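PDB 3O0L: DUF1425 domain-containing protein from Shewanella loihica, which is of unknown function but, having a signal sequence and a lipoprotein-type attachment signature, is probably an exported, all-beta lipoprotein related to the E-set (immunoglobulin-like) folds. Local coordinates for residues D25-A30 against T45-S50; F39-G44 against Q89-S94; K59-D64 against R101-V106. All coordinates share one frame; numbering follows the deposited sequence.

Contact 1: D25-A30 against T45-S50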
ATOM      1  N   ASP A  25       2.890   9.180   7.966  1.00 27.19           N
ATOM      2  CA  ASP A  25       2.508   7.816   8.193  1.00 28.70           C
ATOM      3  C   ASP A  25       1.036   7.754   7.909  1.00 28.00           C
ATOM      4  O   ASP A  25       0.241   8.281   8.683  1.00 32.47           O
ATOM      5  CB  ASP A  25       2.833   7.442   9.643  1.00 31.57           C
ATOM      6  CG  ASP A  25       2.726   5.950   9.926  1.00 38.14           C
ATOM      7  OD1 ASP A  25       2.098   5.216   9.152  1.00 39.50           O
ATOM      8  OD2 ASP A  25       3.284   5.525  10.963  1.00 42.24           O
ATOM      9  N   VAL A  26       0.682   7.160   6.783  1.00 27.71           N
ATOM     10  CA  VAL A  26      -0.713   7.113   6.371  0.50 29.18           C
ATOM     11  C   VAL A  26      -1.115   5.722   5.959  1.00 29.93           C
ATOM     12  O   VAL A  26      -0.289   4.932   5.471  1.00 33.30           O
ATOM     13  CB  VAL A  26      -0.982   8.054   5.216  0.50 29.30           C
ATOM     14  CG1 VAL A  26      -0.448   9.447   5.545  0.50 30.41           C
ATOM     15  CG2 VAL A  26      -0.391   7.494   3.932  0.50 24.50           C
ATOM     16  N   ASP A  27      -2.378   5.402   6.211  1.00 28.49           N
ATOM     17  CA  ASP A  27      -2.967   4.163   5.806  1.00 30.59           C
ATOM     18  C   ASP A  27      -4.135   4.417   4.849  1.00 31.58           C
ATOM     19  O   ASP A  27      -5.022   5.198   5.162  1.00 29.84           O
ATOM     20  CB  ASP A  27      -3.452   3.402   7.016  1.00 35.91           C
ATOM     21  CG  ASP A  27      -3.950   2.022   6.641  1.00 45.92           C
ATOM     22  OD1 ASP A  27      -3.141   1.224   6.135  1.00 63.12           O
ATOM     23  OD2 ASP A  27      -5.152   1.746   6.793  1.00 55.92           O
ATOM     24  N   VAL A  28      -4.090   3.774   3.692  1.00 25.28           N
ATOM     25  CA  VAL A  28      -5.058   3.953   2.636  1.00 28.25           C
ATOM     26  C   VAL A  28      -5.740   2.616   2.362  1.00 31.81           C
ATOM     27  O   VAL A  28      -5.058   1.604   2.187  1.00 36.15           O
ATOM     28  CB  VAL A  28      -4.373   4.414   1.332  1.00 32.37           C
ATOM     29  CG1 VAL A  28      -5.408   4.561   0.209  1.00 34.19           C
ATOM     30  CG2 VAL A  28      -3.610   5.731   1.570  1.00 31.59           C
ATOM     31  N   SER A  29      -7.071   2.608   2.391  1.00 31.37           N
ATOM     32  CA  SER A  29      -7.834   1.450   1.956  1.00 34.68           C
ATOM     33  C   SER A  29      -9.189   1.852   1.325  1.00 33.39           C
ATOM     34  O   SER A  29      -9.725   2.932   1.623  1.00 30.70           O
ATOM     35  CB  SER A  29      -8.030   0.494   3.122  1.00 37.31           C
ATOM     36  OG  SER A  29      -9.028   0.985   3.972  1.00 40.04           O
ATOM     37  N   ALA A  30      -9.731   0.976   0.470  1.00 34.16           N
ATOM     38  CA  ALA A  30     -11.013   1.209  -0.191  1.00 34.67           C
ATOM     39  C   ALA A  30     -11.735  -0.095  -0.462  1.00 36.19           C
ATOM     40  O   ALA A  30     -11.102  -1.105  -0.679  1.00 34.61           O
ATOM     41  CB  ALA A  30     -10.796   1.925  -1.531  1.00 29.08           C
ATOM     42  N   THR A  45     -10.988   4.866   3.203  1.00 30.72           N
ATOM     43  CA  THR A  45     -10.598   5.340   4.515  0.50 30.10           C
ATOM     44  C   THR A  45      -9.139   5.791   4.406  1.00 29.50           C
ATOM     45  O   THR A  45      -8.305   5.043   3.887  1.00 29.33           O
ATOM     46  CB  THR A  45     -10.764   4.217   5.577  0.50 34.05           C
ATOM     47  OG1 THR A  45     -12.155   4.092   5.938  0.50 26.07           O
ATOM     48  CG2 THR A  45      -9.912   4.526   6.836  0.50 31.79           C
ATOM     49  N   ILE A  46      -8.847   7.003   4.864  1.00 25.63           N
ATOM     50  CA  ILE A  46      -7.486   7.545   4.871  1.00 27.94           C
ATOM     51  C   ILE A  46      -7.197   7.916   6.300  1.00 29.31           C
ATOM     52  O   ILE A  46      -7.871   8.773   6.897  1.00 28.99           O
ATOM     53  CB  ILE A  46      -7.342   8.766   3.965  1.00 25.50           C
ATOM     54  CG1 ILE A  46      -7.776   8.437   2.536  1.00 28.01           C
ATOM     55  CG2 ILE A  46      -5.898   9.230   3.896  1.00 29.35           C
ATOM     56  CD1 ILE A  46      -7.960   9.709   1.628  1.00 30.82           C
ATOM     57  N   ILE A  47      -6.218   7.232   6.889  1.00 29.56           N
ATOM     58  CA  ILE A  47      -5.861   7.420   8.287  1.00 29.24           C
ATOM     59  C   ILE A  47      -4.455   7.934   8.394  1.00 33.80           C
ATOM     60  O   ILE A  47      -3.552   7.364   7.764  1.00 32.73           O
ATOM     61  CB  ILE A  47      -5.877   6.076   9.051  1.00 34.43           C
ATOM     62  CG1 ILE A  47      -7.173   5.308   8.793  1.00 40.78           C
ATOM     63  CG2 ILE A  47      -5.668   6.313  10.555  1.00 37.28           C
ATOM     64  CD1 ILE A  47      -7.330   4.055   9.674  1.00 48.50           C
ATOM     65  N   SER A  48      -4.272   9.018   9.140  1.00 33.22           N
ATOM     66  CA  SER A  48      -2.945   9.472   9.529  1.00 38.99           C
ATOM     67  C   SER A  48      -2.571   8.899  10.897  1.00 40.64           C
ATOM     68  O   SER A  48      -3.395   8.855  11.827  1.00 41.07           O
ATOM     69  CB  SER A  48      -2.845  10.992   9.586  1.00 41.26           C
ATOM     70  OG  SER A  48      -1.715  11.347  10.358  1.00 48.65           O
ATOM     71  N   LYS A  49      -1.327   8.445  11.002  1.00 36.96           N
ATOM     72  CA  LYS A  49      -0.807   7.905  12.241  1.00 42.21           C
ATOM     73  C   LYS A  49       0.400   8.739  12.654  1.00 46.68           C
ATOM     74  O   LYS A  49       1.350   8.229  13.238  1.00 49.45           O
ATOM     75  CB  LYS A  49      -0.438   6.430  12.057  1.00 41.96           C
ATOM     76  CG  LYS A  49      -1.624   5.500  11.864  1.00 47.90           C
ATOM     77  CD  LYS A  49      -1.233   4.046  12.068  1.00 56.93           C
ATOM     78  CE  LYS A  49      -2.201   3.088  11.367  1.00 64.57           C
ATOM     79  NZ  LYS A  49      -3.533   3.064  12.007  1.00 65.89           N
ATOM     80  N   SER A  50       0.386  10.022  12.304  1.00 47.87           N
ATOM     81  CA  SER A  50       1.486  10.904  12.663  1.00 52.89           C
ATOM     82  C   SER A  50       0.925  12.194  13.249  1.00 54.00           C
ATOM     83  O   SER A  50      -0.187  12.596  12.912  1.00 54.26           O
ATOM     84  CB  SER A  50       2.440  11.156  11.484  1.00 52.51           C
ATOM     85  OG  SER A  50       1.744  11.273  10.256  1.00 60.75           O
TER
HETATM   86  O   HOH W   1       0.872  11.539   7.997  1.00 46.60           O
HETATM   87  O   HOH W   2       4.367   7.162  12.934  1.00 52.60           O
HETATM   88  O   HOH W   3      -7.167   3.102   5.901  1.00 45.07           O
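D27 and I47 face each other as a hydrogen-bonded antiparallel pair at the middle of this ladder, D27 N giving its proton to I47 O at 2.8 Å and I47 N returning one to D27 O at 2.9 Å, both in the carbonyl plane. S29 and T45 repeat the exchange at one end. At the other, a single bond from K49 N to D25 O closes the ladder, whose strands run antiparallel at 168°. Between the bonded pairs the alpha carbons come in close, and the CA of V26 offers its hydrogen to I47 O at 3.2 Å.

Side-chain contacts across the strands are light and mostly van der Waals. On one face the CB atoms of D27 and I47 lie 4.1 Å apart, and S29 OG lies 4.0 Å from T45 CB. D25 turns its CG anti to the backbone N (chi1 -169°), which carries the carboxylate past K49, CG lying 3.8 Å from K49 CB. The lysine chain leads away and its NZ makes no salt bridge with D25. The like charge of E14 comes close to D25 OD1, while R16 also touches the D25 side chain.

Polar ends are tied mainly by water or by neighbours. One water donates to D25 OD2 at 2.8 Å and also to K49 O, pinning the strand end. Beyond the last pair, S48 OG accepts from S50 N at 3.2 Å, an ST turn where strand 40-48 gives way to loop.

V26, V28 and I46 point to the other face, toward strand 101-109, and V26 and V28 also pack on I9 of the second subunit. The whole is a long beta hairpin, strands 22-34 and 40-48, in one of two packed sheets, an arrangement consistent with the E-set clan.

Contact 2: F39-G44 against Q89-S94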
ATOM      1  N   PHE A  39     -25.708   0.382  -9.400  1.00 33.18           N
ATOM      2  CA  PHE A  39     -24.507   1.142  -9.140  1.00 31.98           C
ATOM      3  C   PHE A  39     -23.750   0.592  -7.943  1.00 32.30           C
ATOM      4  O   PHE A  39     -24.305  -0.140  -7.132  1.00 34.10           O
ATOM      5  CB  PHE A  39     -24.873   2.622  -8.979  1.00 30.20           C
ATOM      6  CG  PHE A  39     -25.064   3.299 -10.288  1.00 30.59           C
ATOM      7  CD1 PHE A  39     -26.139   2.986 -11.088  1.00 39.83           C
ATOM      8  CD2 PHE A  39     -24.109   4.177 -10.785  1.00 24.64           C
ATOM      9  CE1 PHE A  39     -26.285   3.572 -12.313  1.00 36.64           C
ATOM     10  CE2 PHE A  39     -24.254   4.741 -12.050  1.00 28.56           C
ATOM     11  CZ  PHE A  39     -25.325   4.433 -12.805  1.00 33.80           C
ATOM     12  N   LEU A  40     -22.474   0.932  -7.864  1.00 30.21           N
ATOM     13  CA  LEU A  40     -21.631   0.667  -6.731  1.00 31.96           C
ATOM     14  C   LEU A  40     -21.291   2.004  -6.088  1.00 31.68           C
ATOM     15  O   LEU A  40     -21.357   3.074  -6.702  1.00 31.89           O
ATOM     16  CB  LEU A  40     -20.338  -0.026  -7.151  1.00 30.61           C
ATOM     17  CG  LEU A  40     -20.416  -1.357  -7.869  1.00 36.56           C
ATOM     18  CD1 LEU A  40     -19.021  -1.796  -8.226  1.00 40.13           C
ATOM     19  CD2 LEU A  40     -21.102  -2.375  -6.953  1.00 36.68           C
ATOM     20  N   ARG A  41     -20.918   1.943  -4.834  1.00 32.46           N
ATOM     21  CA  ARG A  41     -20.423   3.116  -4.156  1.00 31.92           C
ATOM     22  C   ARG A  41     -19.078   2.776  -3.561  1.00 31.35           C
ATOM     23  O   ARG A  41     -18.978   1.816  -2.797  1.00 31.27           O
ATOM     24  CB  ARG A  41     -21.363   3.489  -3.064  1.00 33.79           C
ATOM     25  CG  ARG A  41     -20.830   4.582  -2.217  1.00 37.34           C
ATOM     26  CD  ARG A  41     -21.925   5.096  -1.344  1.00 48.39           C
ATOM     27  NE  ARG A  41     -22.925   5.850  -2.097  1.00 43.71           N
ATOM     28  CZ  ARG A  41     -22.739   7.091  -2.533  1.00 50.92           C
ATOM     29  NH1 ARG A  41     -21.574   7.727  -2.332  1.00 52.00           N
ATOM     30  NH2 ARG A  41     -23.708   7.692  -3.194  1.00 47.24           N
ATOM     31  N   ALA A  42     -18.071   3.590  -3.861  1.00 29.09           N
ATOM     32  CA  ALA A  42     -16.727   3.393  -3.320  1.00 28.14           C
ATOM     33  C   ALA A  42     -16.693   3.995  -1.934  1.00 27.87           C
ATOM     34  O   ALA A  42     -17.166   5.115  -1.719  1.00 29.30           O
ATOM     35  CB  ALA A  42     -15.658   4.102  -4.206  1.00 25.41           C
ATOM     36  N   ARG A  43     -16.112   3.256  -1.000  1.00 30.85           N
ATOM     37  CA  ARG A  43     -15.891   3.759   0.353  1.00 31.46           C
ATOM     38  C   ARG A  43     -14.402   3.586   0.704  1.00 28.57           C
ATOM     39  O   ARG A  43     -13.881   2.463   0.730  1.00 29.54           O
ATOM     40  CB  ARG A  43     -16.792   3.032   1.341  1.00 35.02           C
ATOM     41  CG  ARG A  43     -18.294   3.341   1.036  1.00 37.27           C
ATOM     42  CD  ARG A  43     -19.162   2.969   2.190  1.00 39.80           C
ATOM     43  NE  ARG A  43     -20.556   3.262   1.907  1.00 39.22           N
ATOM     44  CZ  ARG A  43     -21.137   4.443   2.061  1.00 41.14           C
ATOM     45  NH1 ARG A  43     -20.470   5.500   2.523  1.00 43.78           N
ATOM     46  NH2 ARG A  43     -22.407   4.574   1.743  1.00 43.89           N
ATOM     47  N   GLY A  44     -13.751   4.717   0.933  1.00 29.62           N
ATOM     48  CA  GLY A  44     -12.333   4.749   1.227  1.00 30.03           C
ATOM     49  C   GLY A  44     -12.118   5.257   2.621  1.00 30.97           C
ATOM     50  O   GLY A  44     -12.963   5.977   3.182  1.00 34.45           O
ATOM     51  N   GLN A  89     -13.143   9.529   5.940  1.00 35.14           N
ATOM     52  CA  GLN A  89     -13.896   8.607   5.148  1.00 36.28           C
ATOM     53  C   GLN A  89     -14.147   9.400   3.860  1.00 33.02           C
ATOM     54  O   GLN A  89     -14.536  10.575   3.912  1.00 34.02           O
ATOM     55  CB  GLN A  89     -15.236   8.247   5.841  1.00 38.02           C
ATOM     56  CG  GLN A  89     -15.106   7.403   7.112  1.00 47.85           C
ATOM     57  CD  GLN A  89     -14.494   6.027   6.829  1.00 55.38           C
ATOM     58  OE1 GLN A  89     -13.384   5.729   7.272  1.00 67.17           O
ATOM     59  NE2 GLN A  89     -15.209   5.201   6.062  1.00 58.50           N
ATOM     60  N   VAL A  90     -13.871   8.772   2.733  1.00 30.64           N
ATOM     61  CA  VAL A  90     -14.148   9.362   1.408  1.00 28.09           C
ATOM     62  C   VAL A  90     -15.022   8.405   0.605  1.00 26.93           C
ATOM     63  O   VAL A  90     -14.986   7.170   0.770  1.00 28.09           O
ATOM     64  CB  VAL A  90     -12.851   9.699   0.657  1.00 28.79           C
ATOM     65  CG1 VAL A  90     -12.115  10.806   1.379  1.00 29.38           C
ATOM     66  CG2 VAL A  90     -12.008   8.466   0.476  1.00 28.22           C
ATOM     67  N   THR A  91     -15.886   8.974  -0.239  1.00 28.38           N
ATOM     68  CA  THR A  91     -16.790   8.157  -0.977  1.00 29.40           C
ATOM     69  C   THR A  91     -17.013   8.700  -2.392  1.00 29.47           C
ATOM     70  O   THR A  91     -16.720   9.853  -2.664  1.00 28.51           O
ATOM     71  CB  THR A  91     -18.129   8.054  -0.229  1.00 34.03           C
ATOM     72  OG1 THR A  91     -18.907   7.002  -0.827  1.00 39.13           O
ATOM     73  CG2 THR A  91     -18.873   9.402  -0.262  1.00 28.24           C
ATOM     74  N   ALA A  92     -17.415   7.816  -3.298  1.00 28.52           N
ATOM     75  CA  ALA A  92     -17.751   8.199  -4.690  1.00 28.47           C
ATOM     76  C   ALA A  92     -18.757   7.211  -5.240  1.00 26.21           C
ATOM     77  O   ALA A  92     -18.633   6.015  -5.068  1.00 27.61           O
ATOM     78  CB  ALA A  92     -16.523   8.210  -5.588  1.00 26.60           C
ATOM     79  N   LEU A  93     -19.752   7.742  -5.943  1.00 27.45           N
ATOM     80  CA  LEU A  93     -20.701   6.920  -6.658  1.00 26.16           C
ATOM     81  C   LEU A  93     -20.075   6.522  -7.982  1.00 26.46           C
ATOM     82  O   LEU A  93     -19.409   7.342  -8.632  1.00 26.34           O
ATOM     83  CB  LEU A  93     -21.964   7.743  -6.882  1.00 29.50           C
ATOM     84  CG  LEU A  93     -23.176   7.053  -7.440  1.00 29.59           C
ATOM     85  CD1 LEU A  93     -23.621   5.917  -6.532  1.00 31.37           C
ATOM     86  CD2 LEU A  93     -24.262   8.167  -7.648  1.00 33.15           C
ATOM     87  N   SER A  94     -20.244   5.268  -8.370  1.00 24.99           N
ATOM     88  CA  SER A  94     -19.802   4.783  -9.687  0.50 25.89           C
ATOM     89  C   SER A  94     -20.410   5.627 -10.828  1.00 22.82           C
ATOM     90  O   SER A  94     -21.559   6.067 -10.742  1.00 23.97           O
ATOM     91  CB  SER A  94     -20.200   3.327  -9.890  0.50 27.32           C
ATOM     92  OG  SER A  94     -20.136   2.973 -11.264  0.50 33.78           O
TER
HETATM   93  O   HOH W   4     -21.434   0.362 -10.980  1.00 36.40           O
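R41 reaches across to T91 and L93 from the neighbouring strand. Its CB rises on the face that these two side chains share, and the chain then runs out past T91. CG passes 3.4 Å from T91 OG1, and CD sits over one face of the R43 guanidinium, offset toward its rim. A bend at chi3 (-71°) swings the tip back over the adjoining strand, where NH1 meets T91 OG1 at 3.1 Å, the hydroxyl lying in the guanidinium plane. NH2 takes the apolar side, 3.8 Å from L93 CD1. T91 OG1 in turn gives its own proton to A42 O at 2.7 Å, so that this carbonyl is held twice, by the hydroxyl and by A92 N. A leucine in place of R41 would probably leave T91 OG1 without its incoming donor and the L93 methyl without the guanidinium beside it.

Toward the loop end, F39 presents its ring edge to S94 O, with CD2 3.2 Å away. At the far end G44 exchanges backbone bonds with V90, and a beta carbon on G44 would run into V90 CG2.

The opposite face, with A42, V90 and A92, turns to the second sheet and meets F60, W62, C102 and L104. Strand 40-48 thus lies between strand 22-34, where R41 bonds T33 through the backbone, and strand 87-93, outermost of this sheet within the chain.

Contact 3: K59-D64 against R101-V106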
ATOM      1  N   LYS A  59      -8.209  10.589  -5.276  1.00 24.35           N
ATOM      2  CA  LYS A  59      -9.287  10.338  -6.244  1.00 30.09           C
ATOM      3  C   LYS A  59      -9.467   8.872  -6.455  1.00 28.15           C
ATOM      4  O   LYS A  59      -8.533   8.084  -6.274  1.00 24.82           O
ATOM      5  CB  LYS A  59      -9.068  11.031  -7.590  1.00 32.82           C
ATOM      6  CG  LYS A  59      -8.106  10.421  -8.536  1.00 41.14           C
ATOM      7  CD  LYS A  59      -8.398  11.017  -9.904  1.00 47.97           C
ATOM      8  CE  LYS A  59      -7.303  10.766 -10.885  1.00 53.64           C
ATOM      9  NZ  LYS A  59      -7.399  11.752 -12.018  1.00 62.25           N
ATOM     10  N   PHE A  60     -10.694   8.501  -6.775  1.00 25.46           N
ATOM     11  CA  PHE A  60     -10.988   7.123  -7.143  1.00 25.55           C
ATOM     12  C   PHE A  60     -10.947   6.977  -8.643  1.00 28.77           C
ATOM     13  O   PHE A  60     -11.265   7.920  -9.371  1.00 26.90           O
ATOM     14  CB  PHE A  60     -12.395   6.710  -6.705  1.00 26.03           C
ATOM     15  CG  PHE A  60     -12.595   6.602  -5.213  1.00 23.87           C
ATOM     16  CD1 PHE A  60     -12.334   5.413  -4.548  1.00 25.69           C
ATOM     17  CD2 PHE A  60     -13.099   7.653  -4.494  1.00 27.47           C
ATOM     18  CE1 PHE A  60     -12.532   5.301  -3.219  1.00 27.99           C
ATOM     19  CE2 PHE A  60     -13.302   7.538  -3.132  1.00 25.41           C
ATOM     20  CZ  PHE A  60     -13.026   6.363  -2.493  1.00 27.32           C
ATOM     21  N   THR A  61     -10.628   5.771  -9.093  1.00 25.19           N
ATOM     22  CA  THR A  61     -10.784   5.378 -10.491  1.00 27.47           C
ATOM     23  C   THR A  61     -11.621   4.094 -10.498  1.00 27.45           C
ATOM     24  O   THR A  61     -11.671   3.348  -9.498  1.00 28.90           O
ATOM     25  CB  THR A  61      -9.449   5.125 -11.184  1.00 29.87           C
ATOM     26  OG1 THR A  61      -8.736   4.154 -10.436  1.00 37.83           O
ATOM     27  CG2 THR A  61      -8.577   6.406 -11.202  1.00 23.33           C
ATOM     28  N   TRP A  62     -12.282   3.849 -11.614  1.00 25.80           N
ATOM     29  CA  TRP A  62     -13.236   2.778 -11.715  1.00 26.23           C
ATOM     30  C   TRP A  62     -12.886   1.868 -12.897  1.00 28.85           C
ATOM     31  O   TRP A  62     -12.441   2.332 -13.951  1.00 29.39           O
ATOM     32  CB  TRP A  62     -14.592   3.394 -11.952  1.00 24.64           C
ATOM     33  CG  TRP A  62     -15.085   4.157 -10.798  1.00 22.75           C
ATOM     34  CD1 TRP A  62     -14.904   5.470 -10.543  1.00 24.52           C
ATOM     35  CD2 TRP A  62     -15.827   3.634  -9.701  1.00 23.03           C
ATOM     36  NE1 TRP A  62     -15.505   5.821  -9.352  1.00 24.84           N
ATOM     37  CE2 TRP A  62     -16.103   4.712  -8.830  1.00 25.62           C
ATOM     38  CE3 TRP A  62     -16.344   2.370  -9.396  1.00 29.74           C
ATOM     39  CZ2 TRP A  62     -16.835   4.547  -7.647  1.00 30.68           C
ATOM     40  CZ3 TRP A  62     -17.057   2.208  -8.210  1.00 29.17           C
ATOM     41  CH2 TRP A  62     -17.293   3.292  -7.363  1.00 27.23           C
ATOM     42  N   TYR A  63     -13.142   0.573 -12.723  1.00 30.65           N
ATOM     43  CA  TYR A  63     -12.856  -0.445 -13.732  1.00 33.33           C
ATOM     44  C   TYR A  63     -14.041  -1.369 -13.948  1.00 32.65           C
ATOM     45  O   TYR A  63     -14.824  -1.637 -13.039  1.00 33.47           O
ATOM     46  CB  TYR A  63     -11.633  -1.278 -13.312  1.00 35.93           C
ATOM     47  CG  TYR A  63     -10.461  -0.414 -13.005  1.00 33.47           C
ATOM     48  CD1 TYR A  63      -9.576  -0.012 -14.008  1.00 47.16           C
ATOM     49  CD2 TYR A  63     -10.263   0.068 -11.726  1.00 37.36           C
ATOM     50  CE1 TYR A  63      -8.505   0.823 -13.720  1.00 49.37           C
ATOM     51  CE2 TYR A  63      -9.205   0.893 -11.438  1.00 41.70           C
ATOM     52  CZ  TYR A  63      -8.336   1.270 -12.425  1.00 47.93           C
ATOM     53  OH  TYR A  63      -7.311   2.106 -12.089  1.00 54.21           O
ATOM     54  N   ASP A  64     -14.144  -1.863 -15.163  1.00 34.16           N
ATOM     55  CA  ASP A  64     -15.211  -2.779 -15.553  1.00 37.38           C
ATOM     56  C   ASP A  64     -14.677  -4.202 -15.413  1.00 39.76           C
ATOM     57  O   ASP A  64     -13.557  -4.391 -14.928  1.00 37.85           O
ATOM     58  CB  ASP A  64     -15.692  -2.485 -16.988  1.00 39.19           C
ATOM     59  CG  ASP A  64     -14.673  -2.856 -18.078  1.00 39.81           C
ATOM     60  OD1 ASP A  64     -13.625  -3.483 -17.793  1.00 47.63           O
ATOM     61  OD2 ASP A  64     -14.944  -2.498 -19.245  1.00 44.58           O
ATOM     62  N   ARG A 101     -15.494  -2.355  -9.902  1.00 33.74           N
ATOM     63  CA  ARG A 101     -14.397  -2.245  -8.947  1.00 34.92           C
ATOM     64  C   ARG A 101     -13.843  -0.817  -8.940  1.00 30.72           C
ATOM     65  O   ARG A 101     -13.846  -0.184  -9.968  1.00 29.49           O
ATOM     66  CB  ARG A 101     -13.324  -3.242  -9.431  1.00 37.20           C
ATOM     67  CG  ARG A 101     -12.063  -3.345  -8.704  1.00 44.24           C
ATOM     68  CD  ARG A 101     -11.213  -4.514  -9.285  1.00 49.80           C
ATOM     69  NE  ARG A 101     -10.605  -4.353 -10.629  1.00 44.19           N
ATOM     70  CZ  ARG A 101      -9.514  -3.630 -10.910  1.00 46.17           C
ATOM     71  NH1 ARG A 101      -8.911  -2.888  -9.982  1.00 44.41           N
ATOM     72  NH2 ARG A 101      -9.033  -3.624 -12.154  1.00 51.96           N
ATOM     73  N   CYS A 102     -13.415  -0.323  -7.784  1.00 30.62           N
ATOM     74  CA  CYS A 102     -12.727   0.959  -7.703  1.00 30.41           C
ATOM     75  C   CYS A 102     -11.354   0.784  -7.122  1.00 32.53           C
ATOM     76  O   CYS A 102     -11.037  -0.276  -6.542  1.00 30.63           O
ATOM     77  CB  CYS A 102     -13.464   1.954  -6.802  1.00 30.29           C
ATOM     78  SG  CYS A 102     -13.243   1.672  -4.966  1.00 36.61           S
ATOM     79  N   GLU A 103     -10.542   1.827  -7.290  1.00 29.48           N
ATOM     80  CA  GLU A 103      -9.223   1.941  -6.665  0.50 28.38           C
ATOM     81  C   GLU A 103      -9.105   3.378  -6.154  1.00 28.01           C
ATOM     82  O   GLU A 103      -9.510   4.327  -6.852  1.00 26.61           O
ATOM     83  CB  GLU A 103      -8.103   1.626  -7.666  0.50 29.62           C
ATOM     84  CG  GLU A 103      -8.094   0.190  -8.199  0.50 33.36           C
ATOM     85  CD  GLU A 103      -7.081  -0.049  -9.328  0.50 43.44           C
ATOM     86  OE1 GLU A 103      -6.443   0.921  -9.805  0.50 44.81           O
ATOM     87  OE2 GLU A 103      -6.937  -1.217  -9.756  0.50 44.86           O
ATOM     88  N   LEU A 104      -8.613   3.550  -4.936  1.00 24.44           N
ATOM     89  CA  LEU A 104      -8.382   4.865  -4.345  1.00 24.18           C
ATOM     90  C   LEU A 104      -6.912   5.199  -4.496  1.00 25.59           C
ATOM     91  O   LEU A 104      -6.070   4.373  -4.141  1.00 28.07           O
ATOM     92  CB  LEU A 104      -8.760   4.868  -2.865  1.00 23.28           C
ATOM     93  CG  LEU A 104      -8.500   6.121  -2.025  1.00 25.28           C
ATOM     94  CD1 LEU A 104      -9.228   7.344  -2.646  1.00 23.50           C
ATOM     95  CD2 LEU A 104      -8.928   5.915  -0.586  1.00 29.08           C
ATOM     96  N   TYR A 105      -6.606   6.387  -5.022  1.00 24.70           N
ATOM     97  CA  TYR A 105      -5.237   6.934  -5.082  1.00 25.51           C
ATOM     98  C   TYR A 105      -5.101   8.134  -4.169  1.00 26.09           C
ATOM     99  O   TYR A 105      -6.003   8.959  -4.117  1.00 26.61           O
ATOM    100  CB  TYR A 105      -4.894   7.373  -6.495  1.00 25.96           C
ATOM    101  CG  TYR A 105      -4.831   6.215  -7.446  1.00 27.70           C
ATOM    102  CD1 TYR A 105      -5.967   5.722  -8.076  1.00 32.10           C
ATOM    103  CD2 TYR A 105      -3.627   5.545  -7.639  1.00 38.53           C
ATOM    104  CE1 TYR A 105      -5.886   4.628  -8.897  1.00 35.31           C
ATOM    105  CE2 TYR A 105      -3.535   4.455  -8.468  1.00 36.41           C
ATOM    106  CZ  TYR A 105      -4.650   4.016  -9.097  1.00 40.76           C
ATOM    107  OH  TYR A 105      -4.504   2.932  -9.901  1.00 46.31           O
ATOM    108  N   VAL A 106      -3.986   8.206  -3.435  1.00 23.94           N
ATOM    109  CA  VAL A 106      -3.679   9.289  -2.538  1.00 23.34           C
ATOM    110  C   VAL A 106      -2.297   9.767  -2.857  1.00 27.07           C
ATOM    111  O   VAL A 106      -1.367   8.958  -3.028  1.00 26.66           O
ATOM    112  CB  VAL A 106      -3.749   8.841  -1.059  1.00 26.54           C
ATOM    113  CG1 VAL A 106      -3.190   9.890  -0.121  1.00 25.13           C
ATOM    114  CG2 VAL A 106      -5.195   8.452  -0.664  1.00 23.06           C
TER
HETATM  115  O   HOH W   5     -11.974  -5.458 -12.750  1.00 58.70           O
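Y63 OH is gripped by two groups: T61 OG1 donates to it at 3.0 Å, and it passes its own proton, in a weak bond of 2.7 Å, to E103 OE1 on the facing strand. E103 is modelled in two conformers, and this network belongs to one. In it OE2 also receives R101 NH1 at 2.6 Å, a salt bridge in the guanidinium plane but on the anti side of OE2 and some 31° out of the carboxylate plane. R101 bends at chi3 (71°) to lay its guanidinium flat on the Y63 ring, centres 4.4 Å apart and planes 2° from parallel, a cation-pi stack. Y105 completes this face, its ring edge turned to T61 OG1, which lies 3.3 Å from CE1.

The other face is apolar. L104 CD1 stands over the F60 ring, 3.9 Å from its centroid, and C102 CB sits over the six-membered ring of W62 at 3.9 Å. The sulfur of C102 lies obliquely against F60, with SG 3.9 Å from CD1.

Backbone bonds pair K59 with Y105, T61 with E103 and Y63 with R101, where the return bond from R101 N is weak. Y105 and V106 continue the ladder into a strand of the second subunit, whose S11 OG bonds L104 N. Within the chain this is an antiparallel pair of a beta sandwich, its F60, W62, C102 and L104 face set against the other sheet.

Overall arrangement
Contacts 1 and 2 share strand 40-48 and belong to one sheet, their centres about 17 Å apart; contact 3 lies in the other sheet, its centre about 9 Å from that of contact 2. The sandwich closes between them: A42 meets F60 and C102, while V28 and I46 reach L104 and V106. Contact 2 is the most exposed and farthest from the chain's centre, whereas contact 3 has no exposed touching residue. All have a mostly apolar inner face and a more polar or mixed outer one: water bridges in contact 1, arginine and threonine in contact 2, a tyrosine-carboxylate-arginine network in contact 3. Contacts 1 and 3 also touch the second subunit; contact 2 does not.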